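RNA silencing suppressor p19 (PDB 4J39) probably suppresses RNA silencing in the host plant by binding short interfering RNA duplexes as a dimer, selecting them by length like a molecular caliper. Local coordinates at residues T89-V101 / M114-P127. Sequence-based numbering, arbitrary orientation. Where two conformers were deposited one is given.
Sequences TYSIRFRGVSITV and MAIRSKQELLQLAP. With SO4 (sulfate ion), chain F; nucleotides of chain B.
Leu122 is the hub of the apolar contact: its CG stands anti to the backbone N (chi1 -174°), which carries the branched end into the hairpin 89-101. CD1 slides past Val97 CG2 at 3.8 Å, while CD2 meets Ile92 tip to tip and also lies against Phe94 CB. Earlier in the helix, two small residues let the strands come close. Ala115 lets the Tyr90 ring settle near, with CD2 3.6 Å from its CB, and Ser118 fits under the branched ends of Ile99 and Val101, its OG 3.7 Å from Val101 CG2. That buried hydroxyl is satisfied within the helix by Met114 O, 2.8 Å from Ser118 OG. The long aliphatic stem of Lys119 crosses Ile92 CD1 and Tyr90 OH, and its ammonium goes on to Glu39 and Val64 O; Glu39 also takes the tyrosine hydroxyl.

The Phe94 ring is sandwiched. Leu123 CD2 makes a CH-pi contact over one face, 4.1 Å from the ring centroid, and Arg95 CG covers the opposite face.

Polar contacts gather at the type I' turn Phe94-Val97, where Gly96 suits the positive phi (88°). Arg95, bent at chi3, turns its guanidinium edge to the chain end: NH1 donates to Leu125 O at 3.0 Å, from above the carbonyl plane, and NH2 forms a salt bridge with the C-terminal carboxylate of the poorly ordered Pro127; Asp32 takes NE.

Arg93 and Ser98 serve the other face. The Arg93 guanidinium edge receives phosphate oxygens of U12 and G13 of chain B, NH1 lying 3.1 Å from U12 OP1, and a sulfate, probably from the crystallisation liquor, to which Gly96 N also donates. Ser98 OG bonds O2' of C11 of chain B.

Helix segment 114-124, nearly parallel to strand 89-94 (3°) and antiparallel to 97-101, thus backs an antiparallel sheet continuing into the second subunit, the p19 core architecture whose opposite face cradles the RNA duplex.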
ATOM      1  N   THR A  89      -5.869   5.221   8.073  1.00 29.65           N
ATOM      2  CA  THR A  89      -4.653   4.731   7.441  1.00 30.37           C
ATOM      3  C   THR A  89      -4.053   3.534   8.112  1.00 29.46           C
ATOM      4  O   THR A  89      -3.861   3.490   9.355  1.00 31.22           O
ATOM      5  CB  THR A  89      -3.528   5.827   7.364  1.00 34.00           C
ATOM      6  OG1 THR A  89      -3.977   6.959   6.670  1.00 44.67           O
ATOM      7  CG2 THR A  89      -2.376   5.386   6.570  1.00 30.43           C
ATOM      8  N   TYR A  90      -3.714   2.496   7.298  1.00 29.30           N
ATOM      9  CA  TYR A  90      -2.962   1.377   7.827  1.00 26.83           C
ATOM     10  C   TYR A  90      -1.571   1.407   7.164  1.00 27.76           C
ATOM     11  O   TYR A  90      -1.499   1.697   5.941  1.00 28.95           O
ATOM     12  CB  TYR A  90      -3.668   0.020   7.460  1.00 29.41           C
ATOM     13  CG  TYR A  90      -2.819  -1.135   7.854  1.00 28.22           C
ATOM     14  CD1 TYR A  90      -2.573  -1.516   9.183  1.00 25.68           C
ATOM     15  CD2 TYR A  90      -2.125  -1.869   6.873  1.00 30.53           C
ATOM     16  CE1 TYR A  90      -1.846  -2.587   9.553  1.00 28.77           C
ATOM     17  CE2 TYR A  90      -1.293  -2.924   7.192  1.00 30.75           C
ATOM     18  CZ  TYR A  90      -1.102  -3.317   8.514  1.00 29.63           C
ATOM     19  OH  TYR A  90      -0.353  -4.359   8.904  1.00 30.91           O
ATOM     20  N   SER A  91      -0.523   1.219   7.904  1.00 28.53           N
ATOM     21  CA  SER A  91       0.829   1.078   7.362  1.00 29.93           C
ATOM     22  C   SER A  91       1.521  -0.111   7.880  1.00 30.30           C
ATOM     23  O   SER A  91       1.373  -0.483   9.035  1.00 29.48           O
ATOM     24  CB  SER A  91       1.600   2.266   7.780  1.00 31.56           C
ATOM     25  OG  SER A  91       2.565   2.618   6.780  0.50 36.46           O
ATOM     26  N   ILE A  92       2.358  -0.747   7.058  1.00 27.66           N
ATOM     27  CA  ILE A  92       3.177  -1.813   7.479  1.00 26.86           C
ATOM     28  C   ILE A  92       4.594  -1.665   6.782  1.00 29.88           C
ATOM     29  O   ILE A  92       4.638  -1.221   5.602  1.00 29.85           O
ATOM     30  CB  ILE A  92       2.607  -3.216   7.132  1.00 26.24           C
ATOM     31  CG1 ILE A  92       3.507  -4.287   7.710  1.00 26.96           C
ATOM     32  CG2 ILE A  92       2.134  -3.300   5.659  1.00 30.10           C
ATOM     33  CD1 ILE A  92       2.791  -5.723   7.584  1.00 28.95           C
ATOM     34  N   ARG A  93       5.659  -1.915   7.516  1.00 29.87           N
ATOM     35  CA  ARG A  93       6.978  -1.895   6.999  1.00 30.06           C
ATOM     36  C   ARG A  93       7.733  -3.189   7.361  1.00 32.82           C
ATOM     37  O   ARG A  93       7.742  -3.641   8.545  1.00 29.88           O
ATOM     38  CB  ARG A  93       7.722  -0.673   7.515  1.00 33.66           C
ATOM     39  CG  ARG A  93       9.172  -0.724   7.123  1.00 39.57           C
ATOM     40  CD  ARG A  93       9.750   0.567   6.933  1.00 44.77           C
ATOM     41  NE  ARG A  93      11.157   0.491   6.496  1.00 51.58           N
ATOM     42  CZ  ARG A  93      11.881   1.553   6.182  1.00 54.88           C
ATOM     43  NH1 ARG A  93      11.326   2.758   6.243  1.00 55.36           N
ATOM     44  NH2 ARG A  93      13.155   1.433   5.851  1.00 53.86           N
ATOM     45  N   PHE A  94       8.303  -3.813   6.318  1.00 29.87           N
ATOM     46  CA  PHE A  94       9.077  -5.033   6.502  1.00 31.00           C
ATOM     47  C   PHE A  94      10.191  -5.091   5.437  1.00 31.60           C
ATOM     48  O   PHE A  94       9.907  -4.864   4.243  1.00 32.46           O
ATOM     49  CB  PHE A  94       8.132  -6.227   6.403  1.00 30.10           C
ATOM     50  CG  PHE A  94       8.783  -7.527   6.681  1.00 29.03           C
ATOM     51  CD1 PHE A  94       9.506  -7.770   7.842  1.00 28.11           C
ATOM     52  CD2 PHE A  94       8.648  -8.584   5.717  1.00 33.49           C
ATOM     53  CE1 PHE A  94      10.079  -9.059   8.098  1.00 34.80           C
ATOM     54  CE2 PHE A  94       9.259  -9.801   5.940  1.00 36.17           C
ATOM     55  CZ  PHE A  94       9.938 -10.045   7.100  1.00 34.69           C
ATOM     56  N   ARG A  95      11.430  -5.286   5.866  1.00 33.02           N
ATOM     57  CA  ARG A  95      12.551  -5.531   4.902  1.00 37.38           C
ATOM     58  C   ARG A  95      12.691  -4.406   3.839  1.00 38.10           C
ATOM     59  O   ARG A  95      12.824  -4.646   2.637  1.00 38.91           O
ATOM     60  CB  ARG A  95      12.328  -6.856   4.195  1.00 39.67           C
ATOM     61  CG  ARG A  95      12.419  -8.068   5.169  1.00 45.24           C
ATOM     62  CD  ARG A  95      12.017  -9.343   4.441  1.00 54.50           C
ATOM     63  NE  ARG A  95      12.876  -9.591   3.295  1.00 59.67           N
ATOM     64  CZ  ARG A  95      12.547 -10.280   2.198  1.00 64.49           C
ATOM     65  NH1 ARG A  95      11.308 -10.817   2.050  1.00 65.92           N
ATOM     66  NH2 ARG A  95      13.482 -10.434   1.232  1.00 65.92           N
ATOM     67  N   GLY A  96      12.614  -3.158   4.297  1.00 37.79           N
ATOM     68  CA  GLY A  96      12.886  -2.052   3.431  1.00 36.62           C
ATOM     69  C   GLY A  96      11.679  -1.526   2.646  1.00 36.97           C
ATOM     70  O   GLY A  96      11.746  -0.490   1.964  1.00 36.15           O
ATOM     71  N   VAL A  97      10.534  -2.249   2.691  1.00 33.88           N
ATOM     72  CA  VAL A  97       9.381  -1.830   1.944  1.00 33.18           C
ATOM     73  C   VAL A  97       8.196  -1.500   2.872  1.00 32.53           C
ATOM     74  O   VAL A  97       7.917  -2.262   3.809  1.00 31.91           O
ATOM     75  CB  VAL A  97       8.936  -2.795   0.739  1.00 35.97           C
ATOM     76  CG1 VAL A  97       9.978  -3.946   0.255  1.00 37.82           C
ATOM     77  CG2 VAL A  97       7.470  -2.801   0.376  1.00 33.47           C
ATOM     78  N   SER A  98       7.626  -0.329   2.623  1.00 32.30           N
ATOM     79  CA  SER A  98       6.447   0.194   3.343  1.00 31.21           C
ATOM     80  C   SER A  98       5.263   0.175   2.401  1.00 32.85           C
ATOM     81  O   SER A  98       5.376   0.510   1.207  1.00 31.40           O
ATOM     82  CB  SER A  98       6.793   1.599   3.740  1.00 35.79           C
ATOM     83  OG  SER A  98       5.674   2.209   4.204  1.00 43.21           O
ATOM     84  N   ILE A  99       4.138  -0.339   2.902  1.00 30.15           N
ATOM     85  CA  ILE A  99       2.871  -0.252   2.258  1.00 30.47           C
ATOM     86  C   ILE A  99       1.888   0.550   3.127  1.00 30.42           C
ATOM     87  O   ILE A  99       1.705   0.247   4.333  1.00 32.09           O
ATOM     88  CB  ILE A  99       2.283  -1.620   1.899  1.00 28.49           C
ATOM     89  CG1 ILE A  99       3.355  -2.404   1.065  1.00 30.99           C
ATOM     90  CG2 ILE A  99       0.954  -1.506   1.181  1.00 31.64           C
ATOM     91  CD1 ILE A  99       2.852  -3.875   0.669  1.00 31.15           C
ATOM     92  N   THR A 100       1.208   1.495   2.543  1.00 28.20           N
ATOM     93  CA  THR A 100       0.198   2.258   3.293  1.00 30.96           C
ATOM     94  C   THR A 100      -1.168   2.154   2.560  1.00 27.43           C
ATOM     95  O   THR A 100      -1.293   2.355   1.360  1.00 28.60           O
ATOM     96  CB  THR A 100       0.612   3.695   3.496  1.00 31.69           C
ATOM     97  OG1 THR A 100       1.847   3.730   4.220  1.00 36.21           O
ATOM     98  CG2 THR A 100      -0.431   4.500   4.232  1.00 35.86           C
ATOM     99  N   VAL A 101      -2.257   1.942   3.274  1.00 27.22           N
ATOM    100  CA  VAL A 101      -3.523   1.861   2.705  1.00 28.05           C
ATOM    101  C   VAL A 101      -4.378   2.918   3.402  1.00 28.95           C
ATOM    102  O   VAL A 101      -4.479   2.905   4.630  1.00 31.33           O
ATOM    103  CB  VAL A 101      -4.234   0.417   2.931  1.00 29.35           C
ATOM    104  CG1 VAL A 101      -5.707   0.331   2.386  1.00 30.68           C
ATOM    105  CG2 VAL A 101      -3.389  -0.784   2.473  1.00 29.16           C
ATOM    106  N   MET A 114      -8.185  -4.450   1.990  1.00 34.01           N
ATOM    107  CA  MET A 114      -6.911  -4.239   1.278  1.00 32.71           C
ATOM    108  C   MET A 114      -5.713  -4.295   2.229  1.00 32.85           C
ATOM    109  O   MET A 114      -4.611  -4.764   1.839  1.00 31.97           O
ATOM    110  CB  MET A 114      -6.890  -2.901   0.493  1.00 33.59           C
ATOM    111  CG  MET A 114      -7.921  -2.772  -0.620  1.00 35.78           C
ATOM    112  SD  MET A 114      -7.753  -4.202  -1.804  1.00 37.20           S
ATOM    113  CE  MET A 114      -6.061  -4.394  -2.051  1.00 38.66           C
ATOM    114  N   ALA A 115      -5.868  -3.808   3.449  1.00 32.15           N
ATOM    115  CA  ALA A 115      -4.796  -3.813   4.464  1.00 32.62           C
ATOM    116  C   ALA A 115      -4.367  -5.274   4.799  1.00 30.48           C
ATOM    117  O   ALA A 115      -3.201  -5.578   4.865  1.00 30.57           O
ATOM    118  CB  ALA A 115      -5.289  -3.061   5.744  1.00 29.60           C
ATOM    119  N   ILE A 116      -5.322  -6.180   4.956  1.00 31.35           N
ATOM    120  CA  ILE A 116      -4.975  -7.510   5.375  1.00 30.19           C
ATOM    121  C   ILE A 116      -4.263  -8.310   4.223  1.00 28.77           C
ATOM    122  O   ILE A 116      -3.338  -9.028   4.504  1.00 31.53           O
ATOM    123  CB  ILE A 116      -6.194  -8.341   5.926  1.00 31.57           C
ATOM    124  CG1 ILE A 116      -5.669  -9.540   6.615  1.00 33.55           C
ATOM    125  CG2 ILE A 116      -7.271  -8.607   4.979  1.00 32.51           C
ATOM    126  CD1 ILE A 116      -4.961  -9.294   7.824  1.00 36.40           C
ATOM    127  N   ARG A 117      -4.721  -8.019   3.013  1.00 30.84           N
ATOM    128  CA  ARG A 117      -4.172  -8.625   1.766  1.00 34.24           C
ATOM    129  C   ARG A 117      -2.717  -8.079   1.616  1.00 33.42           C
ATOM    130  O   ARG A 117      -1.743  -8.836   1.403  1.00 36.38           O
ATOM    131  CB  ARG A 117      -5.032  -8.267   0.540  0.90 34.09           C
ATOM    132  CG  ARG A 117      -6.425  -8.873   0.462  0.90 41.26           C
ATOM    133  CD  ARG A 117      -7.165  -8.589  -0.901  0.90 45.56           C
ATOM    134  NE  ARG A 117      -8.537  -9.122  -1.051  0.90 51.51           N
ATOM    135  CZ  ARG A 117      -9.407  -9.375  -0.025  0.90 58.27           C
ATOM    136  NH1 ARG A 117      -9.133  -9.170   1.302  0.90 58.74           N
ATOM    137  NH2 ARG A 117     -10.619  -9.802  -0.324  0.90 57.79           N
ATOM    138  N   SER A 118      -2.550  -6.774   1.893  1.00 33.32           N
ATOM    139  CA  SER A 118      -1.187  -6.165   1.792  1.00 33.63           C
ATOM    140  C   SER A 118      -0.200  -6.752   2.764  1.00 31.18           C
ATOM    141  O   SER A 118       0.960  -7.052   2.462  1.00 31.22           O
ATOM    142  CB  SER A 118      -1.304  -4.659   2.103  1.00 34.51           C
ATOM    143  OG  SER A 118      -2.000  -3.930   1.094  1.00 39.47           O
ATOM    144  N   LYS A 119      -0.684  -6.873   3.989  1.00 29.21           N
ATOM    145  CA  LYS A 119       0.103  -7.427   5.062  1.00 30.18           C
ATOM    146  C   LYS A 119       0.546  -8.879   4.657  1.00 29.70           C
ATOM    147  O   LYS A 119       1.665  -9.211   4.813  1.00 29.72           O
ATOM    148  CB  LYS A 119      -0.704  -7.509   6.398  1.00 31.54           C
ATOM    149  CG  LYS A 119       0.044  -8.053   7.539  1.00 32.20           C
ATOM    150  CD  LYS A 119      -0.868  -7.967   8.822  1.00 29.10           C
ATOM    151  CE  LYS A 119      -0.225  -8.355  10.098  1.00 30.43           C
ATOM    152  NZ  LYS A 119      -1.131  -7.978  11.293  1.00 26.78           N
ATOM    153  N   GLN A 120      -0.410  -9.682   4.354  1.00 32.90           N
ATOM    154  CA  GLN A 120      -0.094 -11.087   3.935  1.00 35.90           C
ATOM    155  C   GLN A 120       0.989 -11.144   2.784  1.00 36.03           C
ATOM    156  O   GLN A 120       2.007 -11.812   2.954  1.00 36.10           O
ATOM    157  CB  GLN A 120      -1.386 -11.732   3.399  0.50 36.45           C
ATOM    158  CG  GLN A 120      -2.523 -12.003   4.456  0.50 39.34           C
ATOM    159  CD  GLN A 120      -3.975 -12.199   3.903  0.50 41.55           C
ATOM    160  OE1 GLN A 120      -4.880 -12.418   4.679  0.50 41.92           O
ATOM    161  NE2 GLN A 120      -4.174 -12.146   2.583  0.50 44.12           N
ATOM    162  N   GLU A 121       0.846 -10.316   1.768  1.00 38.00           N
ATOM    163  CA  GLU A 121       1.754 -10.404   0.594  1.00 38.57           C
ATOM    164  C   GLU A 121       3.121  -9.904   0.947  1.00 36.57           C
ATOM    165  O   GLU A 121       4.141 -10.485   0.552  1.00 34.83           O
ATOM    166  CB  GLU A 121       1.130  -9.648  -0.585  1.00 41.94           C
ATOM    167  CG  GLU A 121      -0.344 -10.212  -0.920  1.00 50.35           C
ATOM    168  CD  GLU A 121      -0.608 -11.013  -2.254  1.00 61.62           C
ATOM    169  OE1 GLU A 121      -0.300 -10.512  -3.382  1.00 65.19           O
ATOM    170  OE2 GLU A 121      -1.199 -12.119  -2.113  1.00 60.14           O
ATOM    171  N   LEU A 122       3.191  -8.837   1.773  1.00 31.52           N
ATOM    172  CA  LEU A 122       4.500  -8.355   2.192  1.00 30.71           C
ATOM    173  C   LEU A 122       5.297  -9.319   3.045  1.00 32.37           C
ATOM    174  O   LEU A 122       6.512  -9.541   2.877  1.00 32.41           O
ATOM    175  CB  LEU A 122       4.323  -6.985   2.960  1.00 29.31           C
ATOM    176  CG  LEU A 122       5.602  -6.315   3.322  1.00 29.51           C
ATOM    177  CD1 LEU A 122       6.645  -6.095   2.131  1.00 35.75           C
ATOM    178  CD2 LEU A 122       5.341  -4.911   4.057  1.00 28.07           C
ATOM    179  N   LEU A 123       4.600  -9.930   4.001  1.00 30.60           N
ATOM    180  CA  LEU A 123       5.209 -10.848   4.938  1.00 31.74           C
ATOM    181  C   LEU A 123       5.613 -12.183   4.215  1.00 34.64           C
ATOM    182  O   LEU A 123       6.561 -12.821   4.631  1.00 39.18           O
ATOM    183  CB  LEU A 123       4.283 -11.077   6.134  1.00 31.86           C
ATOM    184  CG  LEU A 123       4.009  -9.840   7.016  1.00 29.15           C
ATOM    185  CD1 LEU A 123       2.993 -10.273   8.230  1.00 27.79           C
ATOM    186  CD2 LEU A 123       5.340  -9.247   7.481  1.00 31.69           C
ATOM    187  N   GLN A 124       5.016 -12.433   3.079  1.00 36.39           N
ATOM    188  CA  GLN A 124       5.346 -13.690   2.329  1.00 41.52           C
ATOM    189  C   GLN A 124       6.266 -13.466   1.134  1.00 46.34           C
ATOM    190  O   GLN A 124       6.581 -14.454   0.415  1.00 45.93           O
ATOM    191  CB  GLN A 124       4.118 -14.331   1.797  1.00 43.23           C
ATOM    192  CG  GLN A 124       3.130 -14.788   2.833  1.00 46.06           C
ATOM    193  CD  GLN A 124       1.944 -15.527   2.267  1.00 50.27           C
ATOM    194  OE1 GLN A 124       1.745 -16.715   2.587  1.00 52.56           O
ATOM    195  NE2 GLN A 124       1.169 -14.869   1.424  1.00 54.67           N
ATOM    196  N   LEU A 125       6.686 -12.237   0.915  1.00 48.11           N
ATOM    197  CA  LEU A 125       7.471 -11.913  -0.276  1.00 53.75           C
ATOM    198  C   LEU A 125       8.772 -12.717  -0.224  1.00 56.76           C
ATOM    199  O   LEU A 125       9.434 -12.760   0.808  1.00 54.15           O
ATOM    200  CB  LEU A 125       7.838 -10.440  -0.274  1.00 53.49           C
ATOM    201  CG  LEU A 125       7.848  -9.505  -1.514  1.00 56.02           C
ATOM    202  CD1 LEU A 125       8.979  -8.427  -1.234  1.00 52.01           C
ATOM    203  CD2 LEU A 125       7.854 -10.213  -2.944  1.00 51.17           C
ATOM    204  N   ALA A 126       9.151 -13.310  -1.358  1.00 61.86           N
ATOM    205  CA  ALA A 126      10.351 -14.162  -1.413  1.00 66.12           C
ATOM    206  C   ALA A 126      11.648 -13.404  -1.034  1.00 69.41           C
ATOM    207  O   ALA A 126      11.727 -12.154  -1.146  1.00 69.81           O
ATOM    208  CB  ALA A 126      10.461 -14.884  -2.806  1.00 66.25           C
ATOM    209  N   PRO A 127      12.669 -14.156  -0.553  1.00 73.13           N
ATOM    210  CA  PRO A 127      13.959 -13.529  -0.149  1.00 74.65           C
ATOM    211  C   PRO A 127      14.539 -12.558  -1.218  1.00 75.47           C
ATOM    212  O   PRO A 127      14.146 -12.603  -2.396  1.00 76.30           O
ATOM    213  CB  PRO A 127      14.898 -14.744   0.049  1.00 75.06           C
ATOM    214  CG  PRO A 127      14.221 -15.918  -0.755  1.00 75.22           C
ATOM    215  CD  PRO A 127      12.741 -15.638  -0.552  1.00 73.90           C
ATOM    216  OXT PRO A 127      15.421 -11.706  -0.968  1.00 76.47           O
TER
HETATM  217  S   SO4 F 204      14.160  -1.544   7.148  0.70 69.60           S
HETATM  218  O1  SO4 F 204      12.720  -2.052   6.974  0.70 57.27           O
HETATM  219  O2  SO4 F 204      14.769  -0.764   6.053  0.70 63.85           O
HETATM  220  O3  SO4 F 204      14.332  -0.659   8.321  0.70 67.15           O
HETATM  221  O4  SO4 F 204      14.992  -2.740   7.248  0.70 66.58           O
ATOM    222  P     U B  12       8.010   4.771   6.538  1.00 45.89           P
ATOM    223  OP1   U B  12       8.364   3.349   6.857  1.00 46.64           O
ATOM    224  OP2   U B  12       8.282   5.632   7.642  1.00 41.90           O
ATOM    225  O5'   U B  12       8.714   5.276   5.211  1.00 43.98           O
ATOM    226  C5'   U B  12       8.586   4.512   3.979  1.00 42.85           C
ATOM    227  C4'   U B  12       9.266   5.187   2.818  1.00 42.25           C
ATOM    228  O4'   U B  12       8.595   6.456   2.618  1.00 41.15           O
ATOM    229  C3'   U B  12      10.702   5.652   3.070  1.00 40.80           C
ATOM    230  O3'   U B  12      11.669   4.657   2.929  1.00 43.09           O
ATOM    231  C2'   U B  12      10.856   6.657   1.947  1.00 43.01           C
ATOM    232  O2'   U B  12      10.885   6.097   0.644  1.00 43.28           O
ATOM    233  C1'   U B  12       9.549   7.385   2.140  1.00 44.14           C
ATOM    234  N1    U B  12       9.492   8.503   3.118  1.00 42.05           N
ATOM    235  C2    U B  12       9.959   9.713   2.687  1.00 43.19           C
ATOM    236  O2    U B  12      10.509   9.859   1.619  1.00 42.86           O
ATOM    237  N3    U B  12       9.822  10.746   3.603  1.00 42.24           N
ATOM    238  C4    U B  12       9.286  10.761   4.868  1.00 42.05           C
ATOM    239  O4    U B  12       9.232  11.849   5.480  1.00 42.10           O
ATOM    240  C5    U B  12       8.787   9.454   5.265  1.00 44.15           C
ATOM    241  C6    U B  12       8.922   8.408   4.388  1.00 43.19           C
ATOM    242  P     C B  11       3.761   7.168   9.949  1.00 68.95           P
ATOM    243  OP1   C B  11       3.564   5.943  10.768  1.00 65.50           O
ATOM    244  OP2   C B  11       4.625   8.408  10.232  1.00 67.60           O
ATOM    245  O5'   C B  11       4.349   6.753   8.514  1.00 59.77           O
ATOM    246  C5'   C B  11       3.760   5.636   7.836  1.00 54.11           C
ATOM    247  C4'   C B  11       4.225   5.746   6.404  1.00 47.32           C
ATOM    248  O4'   C B  11       3.671   6.916   5.767  1.00 44.52           O
ATOM    249  C3'   C B  11       5.713   5.964   6.165  1.00 45.97           C
ATOM    250  O3'   C B  11       6.420   4.770   6.365  1.00 46.02           O
ATOM    251  C2'   C B  11       5.704   6.380   4.723  1.00 46.43           C
ATOM    252  O2'   C B  11       5.360   5.241   3.894  1.00 47.80           O
ATOM    253  C1'   C B  11       4.587   7.376   4.808  1.00 48.16           C
ATOM    254  N1    C B  11       4.953   8.778   5.214  1.00 45.28           N
ATOM    255  C2    C B  11       5.506   9.616   4.258  1.00 49.58           C
ATOM    256  O2    C B  11       5.715   9.222   3.123  1.00 48.00           O
ATOM    257  N3    C B  11       5.810  10.891   4.593  1.00 43.67           N
ATOM    258  C4    C B  11       5.625  11.284   5.849  1.00 48.93           C
ATOM    259  N4    C B  11       5.939  12.547   6.200  1.00 48.95           N
ATOM    260  C5    C B  11       5.101  10.460   6.837  1.00 47.18           C
ATOM    261  C6    C B  11       4.779   9.203   6.484  1.00 50.65           C
ATOM    262  P     G B  13      13.003   4.680   3.798  1.00 43.57           P
ATOM    263  OP1   G B  13      13.632   3.341   3.511  1.00 46.95           O
ATOM    264  OP2   G B  13      12.827   5.148   5.187  1.00 43.17           O
ATOM    265  O5'   G B  13      13.871   5.775   3.012  1.00 43.82           O
ATOM    266  C5'   G B  13      14.222   5.558   1.666  1.00 42.77           C
ATOM    267  C4'   G B  13      14.917   6.772   1.096  1.00 41.68           C
ATOM    268  O4'   G B  13      13.955   7.825   1.031  1.00 38.44           O
ATOM    269  C3'   G B  13      16.056   7.402   1.926  1.00 42.14           C
ATOM    270  O3'   G B  13      17.261   6.661   1.695  1.00 42.61           O
ATOM    271  C2'   G B  13      16.113   8.796   1.345  1.00 40.06           C
ATOM    272  O2'   G B  13      16.658   8.846   0.061  1.00 44.68           O
ATOM    273  C1'   G B  13      14.622   9.065   1.266  1.00 42.95           C
ATOM    274  N9    G B  13      14.029   9.657   2.443  1.00 39.74           N
ATOM    275  C8    G B  13      13.305   9.068   3.427  1.00 43.03           C
ATOM    276  N7    G B  13      12.867   9.907   4.353  1.00 44.70           N
ATOM    277  C5    G B  13      13.425  11.119   3.964  1.00 45.44           C
ATOM    278  C6    G B  13      13.390  12.437   4.588  1.00 45.72           C
ATOM    279  O6    G B  13      12.801  12.792   5.606  1.00 44.73           O
ATOM    280  N1    G B  13      14.120  13.439   3.876  1.00 43.75           N
ATOM    281  C2    G B  13      14.843  13.209   2.739  1.00 47.07           C
ATOM    282  N2    G B  13      15.510  14.282   2.222  1.00 44.41           N
ATOM    283  N3    G B  13      14.919  11.987   2.146  1.00 42.87           N
ATOM    284  C4    G B  13      14.146  10.991   2.806  1.00 43.28           C
TER